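Long-range contacts in glycoside Hydrolase Family 43_12 (PDB 7JVH), which probably hydrolyses glycosidic bonds in plant cell-wall polysaccharides, as a family 43, subfamily 12 glycoside hydrolase from a gut metagenome: residues I204-Y209 with N272-Y277; G328-G333 with S549-G554; Q465-N470 with T489-R494. One frame throughout, in Å; residues are numbered along the deposited sequence.

Interaction 1 (I204-Y209 with N272-Y277); sequences IKIWEY and NIYGPY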
loop_
_atom_site.group_PDB
_atom_site.type_symbol
_atom_site.label_atom_id
_atom_site.label_comp_id
_atom_site.label_asym_id
_atom_site.label_seq_id
_atom_site.Cartn_x
_atom_site.Cartn_y
_atom_site.Cartn_z
ATOM N N ILE A 204 -14.986 -18.996 -3.535
ATOM C CA ILE A 204 -13.736 -19.215 -4.236
ATOM C C ILE A 204 -14.031 -20.069 -5.467
ATOM O O ILE A 204 -14.639 -21.135 -5.367
ATOM C CB ILE A 204 -12.681 -19.911 -3.365
ATOM C CG1 ILE A 204 -12.420 -19.102 -2.087
ATOM C CG2 ILE A 204 -11.404 -20.136 -4.159
ATOM C CD1 ILE A 204 -12.022 -17.660 -2.311
ATOM N N LYS A 205 -13.579 -19.569 -6.622
ATOM C CA LYS A 205 -13.819 -20.159 -7.907
ATOM C C LYS A 205 -12.483 -20.430 -8.558
ATOM O O LYS A 205 -11.584 -19.618 -8.463
ATOM C CB LYS A 205 -14.627 -19.186 -8.772
ATOM C CG LYS A 205 -15.104 -19.787 -10.093
ATOM C CD LYS A 205 -16.138 -18.912 -10.778
ATOM C CE LYS A 205 -17.460 -18.923 -10.011
ATOM N NZ LYS A 205 -18.444 -17.985 -10.587
ATOM N N ILE A 206 -12.375 -21.580 -9.236
ATOM C CA ILE A 206 -11.172 -21.951 -9.972
ATOM C C ILE A 206 -11.488 -22.127 -11.457
ATOM O O ILE A 206 -12.596 -22.518 -11.821
ATOM C CB ILE A 206 -10.521 -23.217 -9.381
ATOM C CG1 ILE A 206 -9.130 -23.438 -9.976
ATOM C CG2 ILE A 206 -11.395 -24.454 -9.593
ATOM C CD1 ILE A 206 -8.332 -24.496 -9.221
ATOM N N TRP A 207 -10.501 -21.798 -12.301
ATOM C CA TRP A 207 -10.571 -21.920 -13.756
ATOM C C TRP A 207 -9.283 -22.550 -14.234
ATOM O O TRP A 207 -8.226 -22.272 -13.682
ATOM C CB TRP A 207 -10.623 -20.546 -14.417
ATOM C CG TRP A 207 -11.809 -19.704 -14.120
ATOM C CD1 TRP A 207 -12.010 -18.932 -13.021
ATOM C CD2 TRP A 207 -12.945 -19.493 -14.972
ATOM N NE1 TRP A 207 -13.201 -18.267 -13.119
ATOM C CE2 TRP A 207 -13.803 -18.597 -14.302
ATOM C CE3 TRP A 207 -13.328 -19.988 -16.224
ATOM C CZ2 TRP A 207 -15.028 -18.186 -14.841
ATOM C CZ3 TRP A 207 -14.544 -19.571 -16.764
ATOM C CH2 TRP A 207 -15.385 -18.689 -16.064
ATOM N N GLU A 208 -9.369 -23.364 -15.285
ATOM C CA GLU A 208 -8.201 -23.755 -16.060
ATOM C C GLU A 208 -7.769 -22.523 -16.853
ATOM O O GLU A 208 -8.608 -21.722 -17.273
ATOM C CB GLU A 208 -8.521 -24.925 -17.000
ATOM C CG GLU A 208 -7.290 -25.632 -17.565
ATOM C CD GLU A 208 -7.641 -26.923 -18.319
ATOM O OE1 GLU A 208 -8.707 -27.515 -18.034
ATOM O OE2 GLU A 208 -6.851 -27.360 -19.194
ATOM N N TYR A 209 -6.455 -22.370 -17.043
ATOM C CA TYR A 209 -5.869 -21.183 -17.659
ATOM C C TYR A 209 -5.093 -21.601 -18.895
ATOM O O TYR A 209 -4.393 -22.609 -18.886
ATOM C CB TYR A 209 -4.958 -20.471 -16.650
ATOM C CG TYR A 209 -4.387 -19.117 -17.066
ATOM C CD1 TYR A 209 -5.099 -17.930 -16.858
ATOM C CD2 TYR A 209 -3.107 -19.017 -17.607
ATOM C CE1 TYR A 209 -4.561 -16.697 -17.214
ATOM C CE2 TYR A 209 -2.560 -17.789 -17.962
ATOM C CZ TYR A 209 -3.287 -16.631 -17.766
ATOM O OH TYR A 209 -2.739 -15.408 -18.124
ATOM N N ASN A 272 -6.924 -33.359 -5.533
ATOM C CA ASN A 272 -7.061 -32.993 -6.944
ATOM C C ASN A 272 -7.307 -31.482 -7.086
ATOM O O ASN A 272 -7.932 -30.861 -6.213
ATOM C CB ASN A 272 -8.191 -33.838 -7.558
ATOM C CG ASN A 272 -8.768 -33.258 -8.838
ATOM O OD1 ASN A 272 -9.685 -32.443 -8.795
ATOM N ND2 ASN A 272 -8.295 -33.738 -9.985
ATOM N N ILE A 273 -6.812 -30.888 -8.179
ATOM C CA ILE A 273 -6.879 -29.439 -8.359
ATOM C C ILE A 273 -8.307 -28.886 -8.225
ATOM O O ILE A 273 -8.505 -27.812 -7.654
ATOM C CB ILE A 273 -6.263 -28.991 -9.706
ATOM C CG1 ILE A 273 -6.209 -27.451 -9.804
ATOM C CG2 ILE A 273 -7.046 -29.543 -10.891
ATOM C CD1 ILE A 273 -5.428 -26.799 -8.680
ATOM N N TYR A 274 -9.281 -29.624 -8.774
ATOM C CA TYR A 274 -10.712 -29.308 -8.672
ATOM C C TYR A 274 -11.334 -30.009 -7.466
ATOM O O TYR A 274 -12.475 -29.726 -7.096
ATOM C CB TYR A 274 -11.463 -29.793 -9.919
ATOM C CG TYR A 274 -11.246 -28.977 -11.173
ATOM C CD1 TYR A 274 -11.848 -27.736 -11.319
ATOM C CD2 TYR A 274 -10.472 -29.458 -12.226
ATOM C CE1 TYR A 274 -11.685 -26.982 -12.465
ATOM C CE2 TYR A 274 -10.286 -28.715 -13.379
ATOM C CZ TYR A 274 -10.898 -27.474 -13.497
ATOM O OH TYR A 274 -10.725 -26.715 -14.645
ATOM N N GLY A 275 -10.570 -30.945 -6.884
ATOM C CA GLY A 275 -11.082 -32.006 -6.019
ATOM C C GLY A 275 -11.718 -31.300 -4.835
ATOM O O GLY A 275 -11.468 -30.108 -4.640
ATOM N N PRO A 276 -12.552 -31.993 -4.029
ATOM C CA PRO A 276 -13.192 -31.343 -2.886
ATOM C C PRO A 276 -12.111 -30.807 -1.948
ATOM O O PRO A 276 -11.186 -31.533 -1.612
ATOM C CB PRO A 276 -14.030 -32.459 -2.251
ATOM C CG PRO A 276 -13.527 -33.733 -2.839
ATOM C CD PRO A 276 -12.871 -33.420 -4.147
ATOM N N TYR A 277 -12.204 -29.521 -1.597
ATOM C CA TYR A 277 -11.273 -28.883 -0.679
ATOM C C TYR A 277 -11.913 -28.889 0.691
ATOM O O TYR A 277 -12.979 -28.315 0.866
ATOM C CB TYR A 277 -10.974 -27.449 -1.122
ATOM C CG TYR A 277 -10.004 -27.371 -2.274
ATOM C CD1 TYR A 277 -8.624 -27.301 -2.052
ATOM C CD2 TYR A 277 -10.453 -27.373 -3.575
ATOM C CE1 TYR A 277 -7.734 -27.233 -3.111
ATOM C CE2 TYR A 277 -9.574 -27.303 -4.637
ATOM C CZ TYR A 277 -8.220 -27.238 -4.408
ATOM O OH TYR A 277 -7.345 -27.177 -5.472
#
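Ile206 meets Ile273 and Tyr274 where two adjacent blades of the five-bladed beta-propeller of family 43 come together: strand 203-210 belongs to one blade, and 272-277 is the loop between the last two strands of the next. The two branches of Ile206 do separate jobs. CD1 reaches CG1 of Ile273 at 3.7 Å, while CG2 packs against the tyrosine ring at Tyr274 CD1, also 3.7 Å, approaching it at a slant. The reach toward Ile273 follows from chi1 of -169°, which sets CG1 of Ile206 opposite the backbone N and leaves CG2 for the ring. An alanine here would lose both branches and is likely to leave a gap between the blades, with the Tyr274 ring less firmly held on that flank. Further along the strand, Glu208 CB lies 3.7 Å from Tyr274 OH, the two side chains running at roughly right angles. That hydroxyl is bonded to the carbonyl O of Thr220 on strand 215-226, and Tyr274 O accepts from Lys222 NZ on the same strand, so the tyrosine is held at its backbone as well as at its phenol. Behind the first shell the loop braces itself: Gly275 N bonds to Asn272 O at 2.7 Å, and Tyr277 OH donates to Ile273 O at 2.6 Å, sitting 35° above the carbonyl plane.

Interaction 2 (G328-G333 with S549-G554); sequences GNVNTG and STNFAG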
loop_
_atom_site.group_PDB
_atom_site.type_symbol
_atom_site.label_atom_id
_atom_site.label_comp_id
_atom_site.label_asym_id
_atom_site.label_seq_id
_atom_site.Cartn_x
_atom_site.Cartn_y
_atom_site.Cartn_z
ATOM N N GLY A 328 -7.756 3.648 18.606
ATOM C CA GLY A 328 -8.104 2.625 17.638
ATOM C C GLY A 328 -8.051 3.027 16.175
ATOM O O GLY A 328 -8.345 2.211 15.286
ATOM N N ASN A 329 -7.671 4.278 15.902
ATOM C CA ASN A 329 -7.581 4.785 14.533
ATOM C C ASN A 329 -6.293 4.373 13.849
ATOM O O ASN A 329 -5.299 4.134 14.520
ATOM C CB ASN A 329 -7.730 6.309 14.520
ATOM C CG ASN A 329 -9.076 6.743 15.016
ATOM O OD1 ASN A 329 -10.030 5.989 14.919
ATOM N ND2 ASN A 329 -9.165 7.950 15.552
ATOM N N VAL A 330 -6.338 4.314 12.509
ATOM C CA VAL A 330 -5.215 3.928 11.666
ATOM C C VAL A 330 -5.011 4.957 10.557
ATOM O O VAL A 330 -5.835 5.050 9.628
ATOM C CB VAL A 330 -5.469 2.573 10.979
ATOM C CG1 VAL A 330 -4.177 1.971 10.452
ATOM C CG2 VAL A 330 -6.167 1.622 11.912
ATOM N N ASN A 331 -3.899 5.708 10.664
ATOM C CA ASN A 331 -3.455 6.635 9.639
ATOM C C ASN A 331 -2.327 6.035 8.807
ATOM O O ASN A 331 -1.878 6.627 7.826
ATOM C CB ASN A 331 -3.023 7.956 10.251
ATOM C CG ASN A 331 -4.172 8.679 10.937
ATOM O OD1 ASN A 331 -5.122 8.044 11.424
ATOM N ND2 ASN A 331 -4.091 10.018 10.992
ATOM N N THR A 332 -1.882 4.841 9.191
ATOM C CA THR A 332 -0.734 4.185 8.579
ATOM C C THR A 332 -1.102 3.121 7.553
ATOM O O THR A 332 -0.218 2.501 6.937
ATOM C CB THR A 332 0.203 3.593 9.669
ATOM O OG1 THR A 332 -0.577 3.106 10.776
ATOM C CG2 THR A 332 1.128 4.687 10.186
ATOM N N GLY A 333 -2.402 2.935 7.326
ATOM C CA GLY A 333 -2.886 1.966 6.366
ATOM C C GLY A 333 -2.611 0.547 6.847
ATOM O O GLY A 333 -2.235 0.336 8.005
ATOM N N SER A 549 -7.671 9.091 9.130
ATOM C CA SER A 549 -7.790 7.666 9.345
ATOM C C SER A 549 -8.763 7.007 8.362
ATOM O O SER A 549 -9.779 7.601 7.935
ATOM C CB SER A 549 -8.262 7.383 10.770
ATOM O OG SER A 549 -9.619 7.774 10.959
ATOM N N THR A 550 -8.435 5.761 8.009
ATOM C CA THR A 550 -9.350 4.821 7.399
ATOM C C THR A 550 -10.671 4.759 8.161
ATOM O O THR A 550 -11.736 4.739 7.558
ATOM C CB THR A 550 -8.688 3.449 7.316
ATOM O OG1 THR A 550 -7.702 3.494 6.264
ATOM C CG2 THR A 550 -9.704 2.349 7.051
ATOM N N ASN A 551 -10.581 4.736 9.494
ATOM C CA ASN A 551 -11.751 4.639 10.375
ATOM C C ASN A 551 -12.762 5.730 10.114
ATOM O O ASN A 551 -13.953 5.466 10.146
ATOM C CB ASN A 551 -11.336 4.691 11.847
ATOM C CG ASN A 551 -10.282 3.642 12.197
ATOM O OD1 ASN A 551 -9.112 3.760 11.810
ATOM N ND2 ASN A 551 -10.699 2.607 12.911
ATOM N N PHE A 552 -12.273 6.955 9.862
ATOM C CA PHE A 552 -13.114 8.131 9.704
ATOM C C PHE A 552 -13.598 8.337 8.252
ATOM O O PHE A 552 -14.768 8.610 8.030
ATOM C CB PHE A 552 -12.381 9.363 10.233
ATOM C CG PHE A 552 -13.156 10.642 10.108
ATOM C CD1 PHE A 552 -14.062 11.031 11.089
ATOM C CD2 PHE A 552 -12.973 11.464 9.019
ATOM C CE1 PHE A 552 -14.779 12.202 10.961
ATOM C CE2 PHE A 552 -13.676 12.662 8.900
ATOM C CZ PHE A 552 -14.577 13.028 9.872
ATOM N N ALA A 553 -12.687 8.181 7.285
ATOM C CA ALA A 553 -12.926 8.464 5.885
ATOM C C ALA A 553 -13.293 7.242 5.044
ATOM O O ALA A 553 -13.616 7.365 3.864
ATOM C CB ALA A 553 -11.676 9.080 5.300
ATOM N N GLY A 554 -13.190 6.056 5.640
ATOM C CA GLY A 554 -13.379 4.812 4.914
ATOM C C GLY A 554 -12.249 4.606 3.948
ATOM O O GLY A 554 -11.315 5.385 3.914
HETATM O O HOH W 1 -4.774 4.418 7.536
#
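Val330 and Thr550 join the backbones: Thr550 N donates to Val330 O over 3.1 Å. The same oxygen receives a CA-H...O contact from Ser549 CA at 3.3 Å. The loop 328-333 thus runs across the start of the short helix 550-553, with the alpha carbons of Asn331 and Ser549 4.5 Å apart. Ser549 is the N-cap, its OG accepting from Phe552 N at 3.0 Å and itself bonded to the carbonyl O of Ala546. Both segments sit at the seam between the family 43 propeller, which supplies the loop, and the concanavalin A-like C-terminal beta-sandwich domain, which supplies the helix. From within the first turn, Asn551 returns a bond to the loop: with its amide group set opposite its own carbonyl carbon (chi1 -54°), OD1 reaches Val330 N at 2.9 Å, the donor tilted 31° from the amide's carbonyl plane. The oxygen also lies 3.6 Å from Val330 CG2. Asn329 lays OD1 alongside Asn551 CB at 3.6 Å, the two amide planes turned 52° apart. On the Ser549 side, Asn331 OD1 rests 3.3 Å from Ser549 CB, while Asn331 ND2 is bonded to the carbonyl O of Ala545 and to Tyr526 OH.

Interaction 3 (Q465-N470 with T489-R494); sequences QNEACN and TVRPQR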
loop_
_atom_site.group_PDB
_atom_site.type_symbol
_atom_site.label_atom_id
_atom_site.label_comp_id
_atom_site.label_asym_id
_atom_site.label_seq_id
_atom_site.Cartn_x
_atom_site.Cartn_y
_atom_site.Cartn_z
ATOM N N GLN A 465 -5.368 11.926 3.196
ATOM C CA GLN A 465 -6.033 10.621 3.256
ATOM C C GLN A 465 -6.822 10.420 1.955
ATOM O O GLN A 465 -6.587 9.461 1.211
ATOM C CB GLN A 465 -6.935 10.546 4.484
ATOM C CG GLN A 465 -7.853 9.330 4.601
ATOM C CD GLN A 465 -7.156 7.992 4.349
ATOM O OE1 GLN A 465 -7.563 7.281 3.445
ATOM N NE2 GLN A 465 -6.117 7.654 5.123
ATOM N N ASN A 466 -7.740 11.346 1.678
ATOM C CA ASN A 466 -8.383 11.452 0.371
ATOM C C ASN A 466 -8.677 12.917 0.007
ATOM O O ASN A 466 -8.430 13.842 0.803
ATOM C CB ASN A 466 -9.635 10.546 0.264
ATOM C CG ASN A 466 -10.786 10.997 1.113
ATOM O OD1 ASN A 466 -11.178 12.163 1.099
ATOM N ND2 ASN A 466 -11.358 10.057 1.847
ATOM N N GLU A 467 -9.194 13.115 -1.206
ATOM C CA GLU A 467 -9.439 14.439 -1.764
ATOM C C GLU A 467 -10.271 15.363 -0.846
ATOM O O GLU A 467 -10.207 16.578 -0.973
ATOM C CB GLU A 467 -10.109 14.340 -3.133
ATOM C CG GLU A 467 -11.432 13.554 -3.142
ATOM C CD GLU A 467 -11.286 12.052 -3.369
ATOM O OE1 GLU A 467 -10.175 11.552 -3.612
ATOM O OE2 GLU A 467 -12.310 11.376 -3.353
ATOM N N ALA A 468 -11.042 14.776 0.072
ATOM C CA ALA A 468 -11.901 15.511 1.006
ATOM C C ALA A 468 -11.528 15.266 2.470
ATOM O O ALA A 468 -12.280 15.607 3.381
ATOM C CB ALA A 468 -13.367 15.138 0.772
ATOM N N CYS A 469 -10.352 14.666 2.681
ATOM C CA CYS A 469 -9.809 14.381 4.003
ATOM C C CYS A 469 -8.327 14.676 3.939
ATOM O O CYS A 469 -7.499 13.771 3.749
ATOM C CB CYS A 469 -10.086 12.924 4.376
ATOM S SG CYS A 469 -11.774 12.651 4.992
ATOM N N ASN A 470 -7.995 15.967 4.071
ATOM C CA ASN A 470 -6.622 16.430 3.971
ATOM C C ASN A 470 -6.361 17.733 4.708
ATOM O O ASN A 470 -7.292 18.497 4.988
ATOM C CB ASN A 470 -6.205 16.556 2.505
ATOM C CG ASN A 470 -7.091 17.511 1.711
ATOM O OD1 ASN A 470 -7.005 18.732 1.863
ATOM N ND2 ASN A 470 -7.923 16.953 0.833
ATOM N N THR A 489 -9.932 20.060 4.783
ATOM C CA THR A 489 -11.156 19.557 4.183
ATOM C C THR A 489 -11.452 18.247 4.882
ATOM O O THR A 489 -10.611 17.363 4.902
ATOM C CB THR A 489 -11.012 19.329 2.669
ATOM O OG1 THR A 489 -10.619 20.559 2.034
ATOM C CG2 THR A 489 -12.347 18.865 2.052
ATOM N N VAL A 490 -12.656 18.141 5.453
ATOM C CA VAL A 490 -13.081 17.012 6.268
ATOM C C VAL A 490 -14.371 16.394 5.708
ATOM O O VAL A 490 -15.385 17.081 5.615
ATOM C CB VAL A 490 -13.344 17.476 7.715
ATOM C CG1 VAL A 490 -13.600 16.270 8.619
ATOM C CG2 VAL A 490 -12.176 18.321 8.238
ATOM N N ARG A 491 -14.324 15.103 5.344
ATOM C CA ARG A 491 -15.514 14.346 4.905
ATOM C C ARG A 491 -15.543 12.926 5.467
ATOM O O ARG A 491 -14.847 12.043 4.963
ATOM C CB ARG A 491 -15.610 14.269 3.374
ATOM C CG ARG A 491 -16.889 13.552 2.875
ATOM C CD ARG A 491 -16.914 13.358 1.368
ATOM N NE ARG A 491 -15.817 12.515 0.948
ATOM C CZ ARG A 491 -15.307 12.442 -0.282
ATOM N NH1 ARG A 491 -15.812 13.164 -1.283
ATOM N NH2 ARG A 491 -14.257 11.629 -0.480
ATOM N N PRO A 492 -16.360 12.645 6.508
ATOM C CA PRO A 492 -16.534 11.270 6.982
ATOM C C PRO A 492 -17.197 10.357 5.937
ATOM O O PRO A 492 -17.923 10.836 5.069
ATOM C CB PRO A 492 -17.436 11.428 8.214
ATOM C CG PRO A 492 -18.061 12.766 8.101
ATOM C CD PRO A 492 -17.140 13.627 7.281
ATOM N N GLN A 493 -16.908 9.056 6.036
ATOM C CA GLN A 493 -17.408 8.005 5.154
ATOM C C GLN A 493 -18.738 8.257 4.448
ATOM O O GLN A 493 -18.809 8.265 3.214
ATOM C CB GLN A 493 -17.579 6.726 5.973
ATOM C CG GLN A 493 -16.357 5.846 5.960
ATOM C CD GLN A 493 -16.589 4.553 6.682
ATOM O OE1 GLN A 493 -16.756 3.501 6.051
ATOM N NE2 GLN A 493 -16.622 4.615 8.009
ATOM N N ARG A 494 -19.794 8.429 5.251
ATOM C CA ARG A 494 -21.175 8.365 4.795
ATOM C C ARG A 494 -21.746 9.696 4.295
ATOM O O ARG A 494 -22.887 9.740 3.842
ATOM C CB ARG A 494 -22.046 7.817 5.941
ATOM C CG ARG A 494 -21.706 6.377 6.314
ATOM C CD ARG A 494 -22.161 5.461 5.192
ATOM N NE ARG A 494 -21.890 4.049 5.462
ATOM C CZ ARG A 494 -20.699 3.465 5.306
ATOM N NH1 ARG A 494 -19.644 4.163 4.876
ATOM N NH2 ARG A 494 -20.556 2.165 5.577
#
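Two backbone bonds, each 3.1 Å, tie Asn470 to Thr489 as an antiparallel hydrogen-bonded pair: Asn470 N to Thr489 O and Thr489 N to Asn470 O. Their side chains lie side by side on one face of the sheet. A third backbone donor, Arg491 N, points at sulfur and bonds to Cys469 SG at 3.6 Å.

The apolar part centres on Ala468. Its CB sits 3.5 Å from Arg491 CZ, over the middle of one guanidinium face, and it also touches the CB of Arg491, so the arginine folds over the methyl; the bend comes at chi3 (62°), after a first torsion that starts the chain opposite its backbone N. Thr489 CG2 lies against the backbone of Ala468, 3.5 Å from Ala468 CA.

Charge enters at the edge of the same guanidinium. Arg491 NH2 makes a weak, long salt bridge to Glu467 OE2 at 3.5 Å, with the carboxylate turned 79° from the guanidinium plane. The other carboxylate oxygen of Glu467 pairs with Arg401, so the acid is shared between two arginines.

Within 465-470, Asn466 OD1 accepts from Ala468 N at 2.8 Å in an Asx turn inside a type I turn, and Gln465 and Asn466 both face Cys469 in a classic beta bulge. The turn leads into strand 469-477, which pairs with 482-489 in the six-stranded sheet of the C-terminal beta-sandwich; Phe498 touches Ala468, Thr489 and Arg491, while Ala553 of helix 550-553 packs on Asn466 and Cys469.

Interaction 1 stands alone at the far side of the propeller, its centre 36 Å from that of interaction 2 and 41 Å from that of interaction 3, and it closes along the chain before either of the others opens. Interactions 2 and 3 are neighbours, with centres 11 Å apart, and interaction 3 is nested inside the long loop that interaction 2 closes. They touch directly: Phe552 O lies 3.0 Å from Gln493 N, a probable hydrogen bond. Helix 550-553 therefore lies between the propeller loop 328-333 and the sandwich-domain segments 465-470 and 489-494, giving a continuous path of contacts across the domain boundary, while interaction 1 joins blades within the propeller.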